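Local coordinates for protein TRAP dicarboxylate transporter-DctP subunit (PDB 4PE3) that probably serves as the periplasmic solute-binding protein of a TRAP transporter, capturing its ligand for uptake, and is seen here in the open, ligand-free state, at residues K78-A83 with D90-D95; F35-P40 with E47-F52; M122-E127 with K338-M343; V113-D118 with G314-V319. All blocks are in the same frame, centred on the assembly; numbering follows the deposited sequence.

Interaction 1 (K78-A83 with D90-D95)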
loop_
_atom_site.group_PDB
_atom_site.type_symbol
_atom_site.label_atom_id
_atom_site.label_comp_id
_atom_site.label_asym_id
_atom_site.label_seq_id
_atom_site.Cartn_x
_atom_site.Cartn_y
_atom_site.Cartn_z
ATOM N N LYS A 78 2.104 1.254 16.762
ATOM C CA LYS A 78 3.253 2.055 16.379
ATOM C C LYS A 78 4.523 1.607 17.081
ATOM O O LYS A 78 5.614 2.078 16.753
ATOM C CB LYS A 78 3.007 3.537 16.679
ATOM C CG LYS A 78 1.986 4.180 15.761
ATOM C CD LYS A 78 2.349 5.622 15.471
ATOM C CE LYS A 78 1.355 6.278 14.543
ATOM N NZ LYS A 78 1.409 7.763 14.683
ATOM N N GLU A 79 4.397 0.680 18.023
ATOM C CA GLU A 79 5.541 0.290 18.841
ATOM C C GLU A 79 5.968 -1.143 18.585
ATOM O O GLU A 79 6.776 -1.694 19.320
ATOM C CB GLU A 79 5.223 0.480 20.322
ATOM C CG GLU A 79 4.879 1.914 20.706
ATOM C CD GLU A 79 5.774 2.946 20.037
ATOM O OE1 GLU A 79 7.013 2.774 20.054
ATOM O OE2 GLU A 79 5.232 3.936 19.494
ATOM N N THR A 80 5.442 -1.758 17.532
ATOM C CA THR A 80 5.869 -3.109 17.229
ATOM C C THR A 80 7.385 -3.211 16.973
ATOM O O THR A 80 7.980 -4.208 17.361
ATOM C CB THR A 80 5.055 -3.777 16.118
ATOM O OG1 THR A 80 4.959 -2.915 14.976
ATOM C CG2 THR A 80 3.640 -4.107 16.594
ATOM N N PRO A 81 8.022 -2.188 16.343
ATOM C CA PRO A 81 9.470 -2.364 16.145
ATOM C C PRO A 81 10.218 -2.509 17.459
ATOM O O PRO A 81 11.082 -3.373 17.589
ATOM C CB PRO A 81 9.895 -1.084 15.394
ATOM C CG PRO A 81 8.641 -0.612 14.705
ATOM C CD PRO A 81 7.523 -0.967 15.679
ATOM N N ASP A 82 9.893 -1.662 18.422
ATOM C CA ASP A 82 10.485 -1.737 19.745
ATOM C C ASP A 82 10.269 -3.126 20.379
ATOM O O ASP A 82 11.195 -3.747 20.936
ATOM C CB ASP A 82 9.868 -0.636 20.618
ATOM C CG ASP A 82 10.192 0.773 20.099
ATOM O OD1 ASP A 82 11.281 0.950 19.517
ATOM O OD2 ASP A 82 9.370 1.706 20.263
ATOM N N ALA A 83 9.036 -3.614 20.295
ATOM C CA ALA A 83 8.667 -4.872 20.932
ATOM C C ALA A 83 9.421 -6.039 20.307
ATOM O O ALA A 83 9.790 -6.995 20.994
ATOM C CB ALA A 83 7.174 -5.094 20.818
ATOM N N ASP A 90 8.044 -11.279 18.100
ATOM C CA ASP A 90 9.135 -11.652 17.196
ATOM C C ASP A 90 9.058 -11.021 15.810
ATOM O O ASP A 90 10.066 -10.975 15.107
ATOM C CB ASP A 90 9.192 -13.168 17.057
ATOM C CG ASP A 90 9.421 -13.850 18.379
ATOM O OD1 ASP A 90 10.414 -13.535 19.067
ATOM O OD2 ASP A 90 8.580 -14.690 18.765
ATOM N N GLY A 91 7.891 -10.550 15.402
ATOM C CA GLY A 91 7.772 -9.878 14.124
ATOM C C GLY A 91 6.473 -9.125 14.032
ATOM O O GLY A 91 5.674 -9.092 14.981
ATOM N N HIS A 92 6.265 -8.500 12.879
ATOM C CA HIS A 92 4.993 -7.841 12.576
ATOM C C HIS A 92 4.631 -7.927 11.114
ATOM O O HIS A 92 5.491 -8.185 10.252
ATOM C CB HIS A 92 4.949 -6.382 13.080
ATOM C CG HIS A 92 5.953 -5.450 12.457
ATOM N ND1 HIS A 92 6.289 -4.263 13.063
ATOM C CD2 HIS A 92 6.618 -5.478 11.275
ATOM C CE1 HIS A 92 7.154 -3.611 12.298
ATOM N NE2 HIS A 92 7.379 -4.335 11.219
ATOM N N ILE A 93 3.344 -7.749 10.853
ATOM C CA ILE A 93 2.830 -7.569 9.503
ATOM C C ILE A 93 2.063 -6.273 9.621
ATOM O O ILE A 93 0.976 -6.242 10.202
ATOM C CB ILE A 93 1.913 -8.730 9.058
ATOM C CG1 ILE A 93 2.624 -10.078 9.160
ATOM C CG2 ILE A 93 1.439 -8.463 7.631
ATOM C CD1 ILE A 93 1.790 -11.274 8.755
ATOM N N THR A 94 2.623 -5.173 9.110
ATOM C CA THR A 94 2.080 -3.872 9.453
ATOM C C THR A 94 2.295 -2.804 8.379
ATOM O O THR A 94 3.056 -2.994 7.444
ATOM C CB THR A 94 2.657 -3.385 10.805
ATOM O OG1 THR A 94 1.855 -2.309 11.298
ATOM C CG2 THR A 94 4.105 -2.928 10.647
ATOM N N ASP A 95 1.596 -1.701 8.554
ATOM C CA ASP A 95 1.591 -0.588 7.619
ATOM C C ASP A 95 2.819 0.226 7.897
ATOM O O ASP A 95 2.932 0.882 8.931
ATOM C CB ASP A 95 0.335 0.243 7.902
ATOM C CG ASP A 95 0.080 1.329 6.890
ATOM O OD1 ASP A 95 1.029 1.975 6.415
ATOM O OD2 ASP A 95 -1.119 1.555 6.597
HETATM O O HOH W 1 2.468 -2.434 13.920
#
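H92 reaches from its strand to T80, the first residue of the preceding helix 80-86. Its CB packs against T80 CB at 4.0 Å. CG lies between the backbone N and the carbonyl carbon: chi1 63° swings the ring over toward T80, and chi2 -161° turns its ND1 edge to it. There ND1 and T80 OG1 share a hydrogen bond of 2.7 Å, and T80 CB also lies in the ring plane at this edge. Further round, CE1 meets P81 CG at 4.1 Å, again close to the plane. One ring face is covered by T94 CG2, 3.4 Å above the centre. NE2 is hydrogen-bonded to E244, so both ring nitrogens have partners and the imidazole is fixed in rotation. T80 OG1 has a second partner, a water at 2.7 Å that also bonds T94 OG1 and links the two threonines. With a leucine in place of H92, T80 OG1 and E244 would probably each lose a hydrogen-bond partner, and the direct bond from T80 to strand 91-95 would go, leaving the water link to T94. The contact joins the first turn of helix 80-86 to strand 91-95, between strands 32-37 and 243-248; T80 also touches Q36, and H92 touches S246.

Interaction 2 (F35-P40 with E47-F52)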
loop_
_atom_site.group_PDB
_atom_site.type_symbol
_atom_site.label_atom_id
_atom_site.label_comp_id
_atom_site.label_asym_id
_atom_site.label_seq_id
_atom_site.Cartn_x
_atom_site.Cartn_y
_atom_site.Cartn_z
ATOM N N PHE A 35 4.004 -13.010 15.714
ATOM C CA PHE A 35 3.901 -11.831 14.871
ATOM C C PHE A 35 2.633 -11.067 15.163
ATOM O O PHE A 35 1.572 -11.674 15.263
ATOM C CB PHE A 35 3.845 -12.251 13.411
ATOM C CG PHE A 35 5.172 -12.464 12.783
ATOM C CD1 PHE A 35 6.037 -13.434 13.252
ATOM C CD2 PHE A 35 5.549 -11.701 11.685
ATOM C CE1 PHE A 35 7.256 -13.627 12.644
ATOM C CE2 PHE A 35 6.777 -11.901 11.084
ATOM C CZ PHE A 35 7.626 -12.858 11.574
ATOM N N GLN A 36 2.707 -9.760 15.324
ATOM C CA GLN A 36 1.531 -8.948 15.492
ATOM C C GLN A 36 1.145 -8.242 14.199
ATOM O O GLN A 36 1.998 -7.656 13.514
ATOM C CB GLN A 36 1.728 -7.926 16.588
ATOM C CG GLN A 36 0.414 -7.289 16.957
ATOM C CD GLN A 36 0.505 -6.368 18.128
ATOM O OE1 GLN A 36 0.596 -6.812 19.279
ATOM N NE2 GLN A 36 0.496 -5.067 17.856
ATOM N N SER A 37 -0.129 -8.316 13.841
ATOM C CA SER A 37 -0.688 -7.692 12.649
ATOM C C SER A 37 -1.087 -6.267 12.963
ATOM O O SER A 37 -1.300 -5.917 14.114
ATOM C CB SER A 37 -1.924 -8.492 12.245
ATOM O OG SER A 37 -2.500 -7.942 11.061
ATOM N N SER A 38 -1.217 -5.444 11.928
ATOM C CA SER A 38 -1.893 -4.150 12.073
ATOM C C SER A 38 -3.422 -4.253 11.918
ATOM O O SER A 38 -4.135 -3.274 12.095
ATOM C CB SER A 38 -1.330 -3.154 11.047
ATOM O OG SER A 38 -1.461 -3.690 9.757
ATOM N N ASP A 39 -3.925 -5.436 11.582
ATOM C CA ASP A 39 -5.356 -5.627 11.391
ATOM C C ASP A 39 -5.967 -6.402 12.555
ATOM O O ASP A 39 -5.287 -7.176 13.240
ATOM C CB ASP A 39 -5.590 -6.356 10.084
ATOM C CG ASP A 39 -5.136 -5.556 8.884
ATOM O OD1 ASP A 39 -5.522 -4.385 8.787
ATOM O OD2 ASP A 39 -4.382 -6.083 8.048
ATOM N N PRO A 40 -7.261 -6.192 12.790
ATOM C CA PRO A 40 -7.955 -6.926 13.839
ATOM C C PRO A 40 -8.467 -8.283 13.368
ATOM O O PRO A 40 -8.597 -8.506 12.165
ATOM C CB PRO A 40 -9.139 -6.014 14.153
ATOM C CG PRO A 40 -9.450 -5.367 12.833
ATOM C CD PRO A 40 -8.122 -5.165 12.172
ATOM N N GLU A 47 -7.300 -12.264 7.943
ATOM C CA GLU A 47 -7.520 -13.650 7.524
ATOM C C GLU A 47 -6.546 -14.141 6.452
ATOM O O GLU A 47 -6.064 -15.280 6.502
ATOM C CB GLU A 47 -8.963 -13.837 7.059
ATOM C CG GLU A 47 -9.947 -13.847 8.201
ATOM C CD GLU A 47 -9.662 -14.993 9.128
ATOM O OE1 GLU A 47 -9.553 -16.145 8.652
ATOM O OE2 GLU A 47 -9.490 -14.736 10.308
ATOM N N LEU A 48 -6.243 -13.275 5.498
ATOM C CA LEU A 48 -5.283 -13.620 4.457
ATOM C C LEU A 48 -3.887 -13.824 5.038
ATOM O O LEU A 48 -3.099 -14.629 4.515
ATOM C CB LEU A 48 -5.272 -12.555 3.345
ATOM C CG LEU A 48 -6.444 -12.628 2.347
ATOM C CD1 LEU A 48 -6.641 -11.312 1.560
ATOM C CD2 LEU A 48 -6.248 -13.771 1.398
ATOM N N GLN A 49 -3.584 -13.109 6.113
ATOM C CA GLN A 49 -2.274 -13.245 6.746
ATOM C C GLN A 49 -2.061 -14.628 7.358
ATOM O O GLN A 49 -0.916 -15.042 7.565
ATOM C CB GLN A 49 -2.073 -12.130 7.772
ATOM C CG GLN A 49 -1.891 -10.783 7.119
ATOM C CD GLN A 49 -2.100 -9.630 8.051
ATOM O OE1 GLN A 49 -2.147 -9.797 9.263
ATOM N NE2 GLN A 49 -2.254 -8.443 7.498
ATOM N N HIS A 50 -3.138 -15.371 7.628
ATOM C CA HIS A 50 -2.974 -16.751 8.080
ATOM C C HIS A 50 -2.161 -17.558 7.045
ATOM O O HIS A 50 -1.525 -18.550 7.394
ATOM C CB HIS A 50 -4.290 -17.503 8.238
ATOM C CG HIS A 50 -5.143 -17.094 9.400
ATOM N ND1 HIS A 50 -4.727 -17.098 10.718
ATOM C CD2 HIS A 50 -6.458 -16.790 9.429
ATOM C CE1 HIS A 50 -5.751 -16.778 11.502
ATOM N NE2 HIS A 50 -6.809 -16.569 10.739
ATOM N N VAL A 51 -2.235 -17.180 5.774
ATOM C CA VAL A 51 -1.479 -17.894 4.731
ATOM C C VAL A 51 0.018 -17.869 5.025
ATOM O O VAL A 51 0.699 -18.864 4.831
ATOM C CB VAL A 51 -1.798 -17.356 3.324
ATOM C CG1 VAL A 51 -0.958 -18.042 2.260
ATOM C CG2 VAL A 51 -3.278 -17.553 3.029
ATOM N N PHE A 52 0.517 -16.742 5.520
ATOM C CA PHE A 52 1.936 -16.666 5.869
ATOM C C PHE A 52 2.265 -17.674 6.950
ATOM O O PHE A 52 3.174 -18.498 6.790
ATOM C CB PHE A 52 2.308 -15.262 6.322
ATOM C CG PHE A 52 3.712 -15.139 6.838
ATOM C CD1 PHE A 52 4.805 -15.470 6.037
ATOM C CD2 PHE A 52 3.939 -14.672 8.119
ATOM C CE1 PHE A 52 6.113 -15.340 6.527
ATOM C CE2 PHE A 52 5.248 -14.533 8.604
ATOM C CZ PHE A 52 6.316 -14.862 7.812
#
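F35 and F52 form a T-shaped pair. The edge of F52 points at the face of F35, with centroids 5.6 Å apart and planes at 65°. F52 CE2 makes the touch, 3.9 Å from F35 CE2 and set toward the rim of the ring instead of over its centre. Nearer the end of the strand the contact turns polar. Q49 is extended beyond CG (chi2 163°), which carries its amide across to S37 and D39. S37 OG donates to Q49 OE1 at 2.6 Å, in the carbonyl plane and on a lone pair. The same hydroxyl accepts from D39 N at 2.9 Å, closing an ST turn just after the strand. S37 OG is thus held by two bonds. The amide NE2 gives a weak hydrogen bond to D39 OD2 at 3.2 Å; amide and carboxylate planes stand 31° apart. Both ends of the buried Q49 amide therefore meet polar atoms of the turn. Strand 32-37 and helix 44-59 are the first two elements of a beta-alpha-beta unit completed by strand 65-69. Within the fold, Q49 and F52 also touch I93 of strand 91-95, while F270 of the long helix 257-291 packs on both of them.

Interaction 3 (M122-E127 with K338-M343)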
loop_
_atom_site.group_PDB
_atom_site.type_symbol
_atom_site.label_atom_id
_atom_site.label_comp_id
_atom_site.label_asym_id
_atom_site.label_seq_id
_atom_site.Cartn_x
_atom_site.Cartn_y
_atom_site.Cartn_z
HETATM N N MSE A 122 4.905 -2.348 -7.780
HETATM C CA MSE A 122 5.501 -2.091 -6.466
HETATM C C MSE A 122 6.300 -3.295 -5.949
HETATM O O MSE A 122 7.398 -3.155 -5.394
HETATM C CB MSE A 122 4.407 -1.675 -5.487
HETATM C CG MSE A 122 4.930 -1.271 -4.112
HETATM SE SE MSE A 122 5.141 -2.755 -2.905
HETATM C CE MSE A 122 3.324 -3.013 -2.365
ATOM N N ILE A 123 5.745 -4.481 -6.151
ATOM C CA ILE A 123 6.406 -5.707 -5.719
ATOM C C ILE A 123 7.733 -5.893 -6.468
ATOM O O ILE A 123 8.738 -6.285 -5.881
ATOM C CB ILE A 123 5.473 -6.918 -5.898
ATOM C CG1 ILE A 123 4.424 -6.945 -4.775
ATOM C CG2 ILE A 123 6.242 -8.210 -5.902
ATOM C CD1 ILE A 123 3.115 -7.586 -5.152
ATOM N N ASP A 124 7.747 -5.595 -7.761
ATOM C CA ASP A 124 8.983 -5.676 -8.535
ATOM C C ASP A 124 10.000 -4.628 -8.092
ATOM O O ASP A 124 11.198 -4.926 -7.985
ATOM C CB ASP A 124 8.700 -5.576 -10.033
ATOM C CG ASP A 124 9.931 -5.853 -10.858
ATOM O OD1 ASP A 124 10.320 -7.034 -10.911
ATOM O OD2 ASP A 124 10.510 -4.903 -11.426
ATOM N N PHE A 125 9.533 -3.413 -7.811
ATOM C CA PHE A 125 10.407 -2.401 -7.228
ATOM C C PHE A 125 11.074 -2.898 -5.935
ATOM O O PHE A 125 12.296 -2.753 -5.732
ATOM C CB PHE A 125 9.637 -1.120 -6.965
ATOM C CG PHE A 125 10.368 -0.133 -6.113
ATOM C CD1 PHE A 125 11.498 0.506 -6.575
ATOM C CD2 PHE A 125 9.910 0.172 -4.847
ATOM C CE1 PHE A 125 12.157 1.416 -5.797
ATOM C CE2 PHE A 125 10.578 1.085 -4.053
ATOM C CZ PHE A 125 11.703 1.698 -4.519
ATOM N N VAL A 126 10.300 -3.514 -5.054
ATOM C CA VAL A 126 10.853 -4.013 -3.799
ATOM C C VAL A 126 11.809 -5.166 -4.029
ATOM O O VAL A 126 12.924 -5.167 -3.496
ATOM C CB VAL A 126 9.727 -4.426 -2.830
ATOM C CG1 VAL A 126 10.292 -5.175 -1.624
ATOM C CG2 VAL A 126 8.993 -3.195 -2.405
ATOM N N GLU A 127 11.391 -6.148 -4.818
ATOM C CA GLU A 127 12.142 -7.387 -4.893
ATOM C C GLU A 127 13.343 -7.314 -5.832
ATOM O O GLU A 127 14.347 -7.976 -5.597
ATOM C CB GLU A 127 11.208 -8.543 -5.248
ATOM C CG GLU A 127 10.180 -8.754 -4.120
ATOM C CD GLU A 127 9.196 -9.899 -4.331
ATOM O OE1 GLU A 127 9.135 -10.475 -5.436
ATOM O OE2 GLU A 127 8.462 -10.225 -3.354
ATOM N N LYS A 338 12.012 5.355 -14.151
ATOM C CA LYS A 338 12.554 5.783 -15.428
ATOM C C LYS A 338 13.041 4.571 -16.200
ATOM O O LYS A 338 12.825 4.444 -17.409
ATOM C CB LYS A 338 13.682 6.803 -15.231
ATOM C CG LYS A 338 13.208 8.179 -14.791
ATOM C CD LYS A 338 14.360 9.163 -14.741
ATOM C CE LYS A 338 13.913 10.534 -14.260
ATOM N NZ LYS A 338 14.936 11.565 -14.610
ATOM N N ASP A 339 13.698 3.667 -15.492
ATOM C CA ASP A 339 14.249 2.490 -16.120
ATOM C C ASP A 339 13.167 1.594 -16.725
ATOM O O ASP A 339 13.384 0.964 -17.767
ATOM C CB ASP A 339 15.058 1.701 -15.109
ATOM C CG ASP A 339 15.463 0.378 -15.644
ATOM O OD1 ASP A 339 16.281 0.376 -16.578
ATOM O OD2 ASP A 339 14.939 -0.648 -15.172
ATOM N N LYS A 340 12.004 1.545 -16.076
ATOM C CA LYS A 340 10.898 0.711 -16.551
ATOM C C LYS A 340 10.013 1.418 -17.577
ATOM O O LYS A 340 9.018 0.852 -18.037
ATOM C CB LYS A 340 10.039 0.225 -15.380
ATOM C CG LYS A 340 10.727 -0.777 -14.470
ATOM C CD LYS A 340 11.612 -1.719 -15.272
ATOM C CE LYS A 340 11.924 -3.000 -14.522
ATOM N NZ LYS A 340 10.723 -3.882 -14.518
ATOM N N GLY A 341 10.363 2.652 -17.925
ATOM C CA GLY A 341 9.583 3.410 -18.897
ATOM C C GLY A 341 8.275 3.946 -18.340
ATOM O O GLY A 341 7.366 4.316 -19.092
ATOM N N LEU A 342 8.175 3.992 -17.018
ATOM C CA LEU A 342 6.972 4.437 -16.350
ATOM C C LEU A 342 6.948 5.944 -16.125
ATOM O O LEU A 342 5.891 6.532 -15.876
ATOM C CB LEU A 342 6.862 3.703 -15.007
ATOM C CG LEU A 342 6.546 2.209 -15.155
ATOM C CD1 LEU A 342 6.626 1.476 -13.812
ATOM C CD2 LEU A 342 5.182 1.989 -15.810
HETATM N N MSE A 343 8.109 6.576 -16.196
HETATM C CA MSE A 343 8.186 8.014 -16.005
HETATM C C MSE A 343 9.158 8.603 -17.005
HETATM O O MSE A 343 10.124 7.949 -17.393
HETATM C CB MSE A 343 8.666 8.310 -14.597
HETATM C CG MSE A 343 8.122 9.573 -13.982
HETATM SE SE MSE A 343 8.766 9.564 -12.168
HETATM C CE MSE A 343 10.563 10.154 -12.549
#
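The carboxylate of D124 is met from above its plane by the amine of K340. NZ stands 3.3 Å from D124 OD2, 44° out of that plane, in a hydrogen-bonded salt bridge. K340 CE follows at 3.9 Å from the same oxygen, and the two side chains cross at about a right angle. OD2 has a stronger partner in the hydroxyl of Y336, and OD1 is hydrogen-bonded to N128. Three groups thus hold the carboxylate, and K340 is the weaker of the two on OD2. D124 CG stands opposite the backbone N (chi1 -172°), which sends the carboxylate off its helix toward the lysine. K340 bends at chi2 (-37°) and again at chi4 to bring NZ across. Most of the lysine lies at the surface. Its neighbour D339 binds a zinc ion, and the K340 side chain comes within about 5 Å of a bound zinc. The D124-Y336 hydrogen bond and the edge-to-face pair of F125 and Y336 both join helix 119-128 to helix 324-339; K340 adds to them from just beyond the helix end. With two bonds back into the last turn, one of them G341 N to K338 O at 3.1 Å, and positive phi at G341, helix 324-339 ends in a Schellman motif. K340, just before G341, lies in this closing turn and reaches helix 119-128.

Interaction 4 (V113-D118 with G314-V319)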
loop_
_atom_site.group_PDB
_atom_site.type_symbol
_atom_site.label_atom_id
_atom_site.label_comp_id
_atom_site.label_asym_id
_atom_site.label_seq_id
_atom_site.Cartn_x
_atom_site.Cartn_y
_atom_site.Cartn_z
ATOM N N VAL A 113 2.786 8.300 -3.549
ATOM C CA VAL A 113 1.521 8.573 -4.211
ATOM C C VAL A 113 1.741 8.766 -5.699
ATOM O O VAL A 113 2.563 9.580 -6.114
ATOM C CB VAL A 113 0.881 9.819 -3.576
ATOM C CG1 VAL A 113 -0.352 10.242 -4.345
ATOM C CG2 VAL A 113 0.542 9.569 -2.111
ATOM N N GLY A 114 1.043 7.979 -6.497
ATOM C CA GLY A 114 1.066 8.102 -7.940
ATOM C C GLY A 114 2.054 7.203 -8.675
ATOM O O GLY A 114 2.053 7.107 -9.898
ATOM N N ALA A 115 2.921 6.530 -7.937
ATOM C CA ALA A 115 3.938 5.712 -8.577
ATOM C C ALA A 115 3.407 4.476 -9.296
ATOM O O ALA A 115 3.999 4.028 -10.272
ATOM C CB ALA A 115 4.966 5.280 -7.554
ATOM N N TRP A 116 2.318 3.901 -8.788
ATOM C CA TRP A 116 1.940 2.543 -9.173
ATOM C C TRP A 116 0.566 2.458 -9.854
ATOM O O TRP A 116 -0.362 3.177 -9.494
ATOM C CB TRP A 116 1.925 1.609 -7.949
ATOM C CG TRP A 116 3.143 1.712 -7.077
ATOM C CD1 TRP A 116 3.164 1.981 -5.744
ATOM C CD2 TRP A 116 4.504 1.563 -7.482
ATOM N NE1 TRP A 116 4.449 2.020 -5.295
ATOM C CE2 TRP A 116 5.293 1.734 -6.331
ATOM C CE3 TRP A 116 5.130 1.279 -8.694
ATOM C CZ2 TRP A 116 6.671 1.667 -6.361
ATOM C CZ3 TRP A 116 6.523 1.191 -8.714
ATOM C CH2 TRP A 116 7.271 1.382 -7.554
ATOM N N ALA A 117 0.481 1.561 -10.830
ATOM C CA ALA A 117 -0.762 1.263 -11.552
ATOM C C ALA A 117 -1.209 -0.175 -11.308
ATOM O O ALA A 117 -2.272 -0.587 -11.777
ATOM C CB ALA A 117 -0.565 1.500 -13.029
ATOM N N ASP A 118 -0.395 -0.937 -10.577
ATOM C CA ASP A 118 -0.703 -2.326 -10.283
ATOM C C ASP A 118 0.215 -2.808 -9.178
ATOM O O ASP A 118 1.391 -2.406 -9.145
ATOM C CB ASP A 118 -0.477 -3.218 -11.491
ATOM C CG ASP A 118 -1.033 -4.599 -11.276
ATOM O OD1 ASP A 118 -2.265 -4.783 -11.419
ATOM O OD2 ASP A 118 -0.263 -5.486 -10.880
ATOM N N GLY A 314 7.233 15.837 -8.266
ATOM C CA GLY A 314 7.545 17.124 -7.673
ATOM C C GLY A 314 7.269 17.144 -6.176
ATOM O O GLY A 314 7.981 17.776 -5.398
ATOM N N GLU A 315 6.231 16.433 -5.759
ATOM C CA GLU A 315 5.920 16.316 -4.338
ATOM C C GLU A 315 6.829 15.304 -3.647
ATOM O O GLU A 315 7.238 15.540 -2.516
ATOM C CB GLU A 315 4.438 16.009 -4.103
ATOM C CG GLU A 315 3.546 17.153 -4.563
ATOM C CD GLU A 315 3.830 18.457 -3.835
ATOM O OE1 GLU A 315 3.844 18.446 -2.578
ATOM O OE2 GLU A 315 3.994 19.496 -4.512
ATOM N N TRP A 316 7.146 14.189 -4.307
ATOM C CA TRP A 316 8.121 13.254 -3.723
ATOM C C TRP A 316 9.439 13.977 -3.443
ATOM O O TRP A 316 10.081 13.710 -2.422
ATOM C CB TRP A 316 8.411 12.057 -4.633
ATOM C CG TRP A 316 7.244 11.254 -5.121
ATOM C CD1 TRP A 316 5.970 11.185 -4.602
ATOM C CD2 TRP A 316 7.246 10.427 -6.284
ATOM N NE1 TRP A 316 5.211 10.347 -5.359
ATOM C CE2 TRP A 316 5.958 9.875 -6.408
ATOM C CE3 TRP A 316 8.215 10.101 -7.239
ATOM C CZ2 TRP A 316 5.613 9.021 -7.451
ATOM C CZ3 TRP A 316 7.877 9.265 -8.272
ATOM C CH2 TRP A 316 6.578 8.727 -8.373
ATOM N N GLU A 317 9.845 14.871 -4.346
ATOM C CA GLU A 317 11.135 15.542 -4.224
ATOM C C GLU A 317 11.155 16.452 -3.008
ATOM O O GLU A 317 12.186 16.609 -2.371
ATOM C CB GLU A 317 11.459 16.346 -5.490
ATOM C CG GLU A 317 12.797 17.091 -5.400
ATOM C CD GLU A 317 13.271 17.633 -6.735
ATOM O OE1 GLU A 317 12.422 17.943 -7.595
ATOM O OE2 GLU A 317 14.501 17.751 -6.912
ATOM N N LYS A 318 10.021 17.052 -2.669
ATOM C CA LYS A 318 9.962 17.869 -1.459
ATOM C C LYS A 318 10.184 17.002 -0.240
ATOM O O LYS A 318 10.865 17.399 0.704
ATOM C CB LYS A 318 8.621 18.591 -1.346
ATOM C CG LYS A 318 8.436 19.621 -2.430
ATOM C CD LYS A 318 7.035 20.202 -2.421
ATOM C CE LYS A 318 6.814 21.128 -3.598
ATOM N NZ LYS A 318 5.454 21.722 -3.534
ATOM N N VAL A 319 9.612 15.807 -0.252
ATOM C CA VAL A 319 9.781 14.902 0.867
ATOM C C VAL A 319 11.233 14.423 0.909
ATOM O O VAL A 319 11.798 14.268 1.988
ATOM C CB VAL A 319 8.814 13.711 0.770
ATOM C CG1 VAL A 319 9.072 12.716 1.903
ATOM C CG2 VAL A 319 7.363 14.207 0.792
#
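This is a buried contact in which the indole of W316, on helix 302-320, fits edge-on against the backbone of the loop V113-A115. The loop runs from helix 104-110 to helix 119-128. W316 CG stands anti to the carbonyl carbon (chi1 -54°), which swings the indole to the loop. W316 NE1 donates to V113 O at 2.9 Å. The acceptor lies near the indole plane, but the bond is bent, with an N-H...O angle of 141°, and the donor is tilted 28° from the carbonyl plane. Next along the edge, W316 CZ2 packs against A115 N at 3.7 Å and A115 CB at 3.8 Å. CH2 reaches the same methyl at 3.9 Å. Between these two points G114 C comes to 4.2 Å from CZ2. G114 has positive phi, and a side chain there would jam against the carbonyl O of V113 while pointing at the indole. A115 CB also sits 3.7 Å above the centre of the W116 ring, so one small methyl touches both tryptophans. Replacing W316 by an alanine would probably leave V113 O without its N-H partner and open a gap beside G114 and A115. Helix 302-320 holds the loop at a second point, where R309 bonds to A115 O. W316 itself packs on L108 of helix 104-110 and on Y330 and L337 of helix 324-339. V113 touches L180 and I181 of helix 180-187, while W116 also packs on L333 and L337. The loop thus packs against helices 180-187, 302-320 and 324-339.

The four contacts fall into two pairs. Interactions 2 and 1 come first along the chain, in that order, with centres 12 Å apart. They share one sheet: strands 32-37 and 91-95 are neighbours, probably hydrogen-bonded through I93 to Q36 and S38. Interactions 3 and 4 are also 12 Å apart, and their segments alternate along the chain. They touch where W116 packs on M122 and F125, and M343 on W316. The centres of the contacts in one pair lie 25 to 28 Å from those in the other, without touching. The first pair packs helices 80-86 and 44-59 on sheet strands close to them in sequence. The second fastens late helices and the C-terminal tail onto 113-127, joining parts of the chain about 200 residues apart.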